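Local coordinates for F1 capsule-anchoring protein (Yersinia pestis, PDB 3FCG), which is the outer membrane usher that probably assembles and secretes Caf1 capsule fibres, here represented by its middle domain, which is crucial for that secretion, at residues 27-32 and 64-69. Numbering follows the deposited sequence.
Sequences ARVEVL and VIIHES
Ala27 sets its methyl CB against Ile66 CG2 at 3.8 Å; strands 27-32 and 60-67 are the two central, antiparallel strands of a four-stranded sheet in the beta-rich, Caf1 subunit-like usher domain. At Arg28 and His67, a hydrogen-bonded pair, Arg28 N donates a hydrogen bond to His67 O, and Arg28 O accepts one from His67 N. The Arg28 side chain leaves with CG anti to the backbone N (chi1 170°), bends at chi3, and lays its guanidinium flat on the His67 ring, centres 3.7 Å apart and planes 16° from parallel. NH2 sits over the middle of that ring, Ile65 CG2 lies toward the rim of the opposite face, and NH1 is hydrogen-bonded to Asn40 OD1 on strand 37-43. Val29 turns to the other face of the sheet, its CG1 3.8 Å from Val64 CG1; with Ile66 it packs on Phe48, joining the sheet to strand 46-50. Glu30 pairs with Ile65 through two backbone hydrogen bonds and extends its carboxylate to the His67 edge, so that the imidazole is held by a stack and a hydrogen bond at once. Val31 CG2 meets Val64 CG2 beside Leu50, while Leu32 CD1 touches Ile65 CD1 at 3.6 Å. Ile65 CD1 also lies 3.6 Å from Glu30 OE1, the oxygen that accepts the hydrogen bond from His67 NE2 at 3.0 Å, on its anti side and 22° out of the carboxylate plane.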
ATOM      1  N   ALA A  27      -9.534   6.689 -18.094  1.00 51.82           N
ATOM      2  CA  ALA A  27      -8.323   7.352 -18.566  1.00 51.60           C
ATOM      3  C   ALA A  27      -7.014   6.659 -18.189  1.00 51.47           C
ATOM      4  O   ALA A  27      -7.004   5.660 -17.464  1.00 51.47           O
ATOM      5  CB  ALA A  27      -8.316   8.799 -18.079  1.00 51.62           C
ATOM      6  N   ARG A  28      -5.917   7.203 -18.713  1.00 51.28           N
ATOM      7  CA  ARG A  28      -4.565   6.797 -18.352  1.00 51.07           C
ATOM      8  C   ARG A  28      -3.920   7.910 -17.538  1.00 51.04           C
ATOM      9  O   ARG A  28      -3.753   9.028 -18.032  1.00 51.12           O
ATOM     10  CB  ARG A  28      -3.737   6.521 -19.609  1.00 51.00           C
ATOM     11  CG  ARG A  28      -2.249   6.315 -19.350  1.00 50.75           C
ATOM     12  CD  ARG A  28      -1.523   5.880 -20.607  1.00 50.30           C
ATOM     13  NE  ARG A  28      -1.259   6.979 -21.533  1.00 49.91           N
ATOM     14  CZ  ARG A  28      -0.103   7.632 -21.622  1.00 49.67           C
ATOM     15  NH1 ARG A  28       0.919   7.313 -20.837  1.00 49.66           N
ATOM     16  NH2 ARG A  28       0.034   8.612 -22.504  1.00 49.64           N
ATOM     17  N   VAL A  29      -3.562   7.604 -16.295  1.00 50.91           N
ATOM     18  CA  VAL A  29      -2.918   8.589 -15.426  1.00 50.78           C
ATOM     19  C   VAL A  29      -1.407   8.378 -15.390  1.00 50.67           C
ATOM     20  O   VAL A  29      -0.917   7.357 -14.907  1.00 50.61           O
ATOM     21  CB  VAL A  29      -3.499   8.584 -13.992  1.00 50.79           C
ATOM     22  CG1 VAL A  29      -2.977   9.780 -13.212  1.00 50.76           C
ATOM     23  CG2 VAL A  29      -5.018   8.617 -14.028  1.00 50.88           C
ATOM     24  N   GLU A  30      -0.682   9.362 -15.912  1.00 50.66           N
ATOM     25  CA  GLU A  30       0.772   9.324 -15.971  1.00 50.69           C
ATOM     26  C   GLU A  30       1.369  10.245 -14.910  1.00 50.78           C
ATOM     27  O   GLU A  30       0.893  11.367 -14.715  1.00 50.77           O
ATOM     28  CB  GLU A  30       1.245   9.741 -17.365  1.00 50.63           C
ATOM     29  CG  GLU A  30       2.742   9.601 -17.604  1.00 50.68           C
ATOM     30  CD  GLU A  30       3.164  10.068 -18.984  1.00 50.80           C
ATOM     31  OE1 GLU A  30       2.360  10.738 -19.666  1.00 50.95           O
ATOM     32  OE2 GLU A  30       4.304   9.764 -19.393  1.00 51.15           O
ATOM     33  N   VAL A  31       2.405   9.763 -14.228  1.00 50.91           N
ATOM     34  CA  VAL A  31       3.109  10.557 -13.223  1.00 51.10           C
ATOM     35  C   VAL A  31       4.559  10.777 -13.651  1.00 51.34           C
ATOM     36  O   VAL A  31       5.323   9.825 -13.816  1.00 51.38           O
ATOM     37  CB  VAL A  31       3.033   9.916 -11.809  1.00 51.06           C
ATOM     38  CG1 VAL A  31       3.852  10.710 -10.805  1.00 50.92           C
ATOM     39  CG2 VAL A  31       1.587   9.816 -11.337  1.00 50.94           C
ATOM     40  N   LEU A  32       4.916  12.044 -13.845  1.00 51.69           N
ATOM     41  CA  LEU A  32       6.264  12.434 -14.246  1.00 52.08           C
ATOM     42  C   LEU A  32       7.006  13.071 -13.080  1.00 52.45           C
ATOM     43  O   LEU A  32       6.397  13.728 -12.234  1.00 52.45           O
ATOM     44  CB  LEU A  32       6.209  13.431 -15.405  1.00 52.03           C
ATOM     45  CG  LEU A  32       5.635  13.009 -16.755  1.00 51.84           C
ATOM     46  CD1 LEU A  32       5.181  14.238 -17.503  1.00 51.91           C
ATOM     47  CD2 LEU A  32       6.657  12.241 -17.572  1.00 51.92           C
ATOM     48  N   VAL A  64       1.386  15.405 -13.171  1.00 47.87           N
ATOM     49  CA  VAL A  64       0.339  14.405 -13.372  1.00 47.73           C
ATOM     50  C   VAL A  64      -0.516  14.753 -14.588  1.00 47.71           C
ATOM     51  O   VAL A  64      -1.204  15.776 -14.604  1.00 47.68           O
ATOM     52  CB  VAL A  64      -0.547  14.235 -12.106  1.00 47.67           C
ATOM     53  CG1 VAL A  64      -1.664  13.233 -12.358  1.00 47.58           C
ATOM     54  CG2 VAL A  64       0.292  13.789 -10.919  1.00 47.59           C
ATOM     55  N   ILE A  65      -0.452  13.899 -15.607  1.00 47.71           N
ATOM     56  CA  ILE A  65      -1.269  14.061 -16.808  1.00 47.69           C
ATOM     57  C   ILE A  65      -2.368  13.013 -16.814  1.00 47.79           C
ATOM     58  O   ILE A  65      -2.094  11.816 -16.700  1.00 47.81           O
ATOM     59  CB  ILE A  65      -0.448  13.918 -18.114  1.00 47.61           C
ATOM     60  CG1 ILE A  65       0.884  14.666 -18.016  1.00 47.41           C
ATOM     61  CG2 ILE A  65      -1.267  14.401 -19.316  1.00 47.43           C
ATOM     62  CD1 ILE A  65       1.911  14.216 -19.035  1.00 47.27           C
ATOM     63  N   ILE A  66      -3.610  13.469 -16.940  1.00 47.95           N
ATOM     64  CA  ILE A  66      -4.740  12.562 -17.087  1.00 48.14           C
ATOM     65  C   ILE A  66      -5.163  12.517 -18.556  1.00 48.31           C
ATOM     66  O   ILE A  66      -5.884  13.394 -19.031  1.00 48.28           O
ATOM     67  CB  ILE A  66      -5.924  12.943 -16.161  1.00 48.10           C
ATOM     68  CG1 ILE A  66      -5.444  13.090 -14.712  1.00 48.12           C
ATOM     69  CG2 ILE A  66      -7.029  11.891 -16.250  1.00 48.14           C
ATOM     70  CD1 ILE A  66      -6.455  13.724 -13.768  1.00 48.19           C
ATOM     71  N   HIS A  67      -4.680  11.498 -19.267  1.00 48.66           N
ATOM     72  CA  HIS A  67      -5.028  11.276 -20.673  1.00 48.95           C
ATOM     73  C   HIS A  67      -6.426  10.677 -20.767  1.00 49.36           C
ATOM     74  O   HIS A  67      -6.610   9.484 -20.517  1.00 49.49           O
ATOM     75  CB  HIS A  67      -4.033  10.325 -21.345  1.00 48.77           C
ATOM     76  CG  HIS A  67      -2.599  10.709 -21.159  1.00 48.33           C
ATOM     77  ND1 HIS A  67      -1.908  11.467 -22.079  1.00 47.98           N
ATOM     78  CD2 HIS A  67      -1.723  10.427 -20.166  1.00 47.95           C
ATOM     79  CE1 HIS A  67      -0.668  11.642 -21.656  1.00 47.85           C
ATOM     80  NE2 HIS A  67      -0.530  11.020 -20.500  1.00 47.91           N
ATOM     81  N   GLU A  68      -7.404  11.504 -21.125  1.00 49.77           N
ATOM     82  CA  GLU A  68      -8.795  11.061 -21.216  1.00 50.18           C
ATOM     83  C   GLU A  68      -9.074  10.368 -22.557  1.00 50.47           C
ATOM     84  O   GLU A  68      -8.276  10.470 -23.496  1.00 50.46           O
ATOM     85  CB  GLU A  68      -9.755  12.238 -20.995  1.00 50.25           C
ATOM     86  CG  GLU A  68      -9.551  13.004 -19.680  1.00 50.40           C
ATOM     87  CD  GLU A  68     -10.143  12.306 -18.456  1.00 50.71           C
ATOM     88  OE1 GLU A  68     -10.056  12.881 -17.350  1.00 50.75           O
ATOM     89  OE2 GLU A  68     -10.698  11.194 -18.587  1.00 51.00           O
ATOM     90  N   SER A  69     -10.211   9.673 -22.631  1.00 50.81           N
ATOM     91  CA  SER A  69     -10.592   8.862 -23.796  1.00 51.10           C
ATOM     92  C   SER A  69     -10.705   9.647 -25.104  1.00 51.33           C
ATOM     93  O   SER A  69     -10.410   9.120 -26.177  1.00 51.35           O
ATOM     94  CB  SER A  69     -11.912   8.135 -23.530  1.00 51.06           C
ATOM     95  OG  SER A  69     -11.813   7.287 -22.401  1.00 51.25           O
TER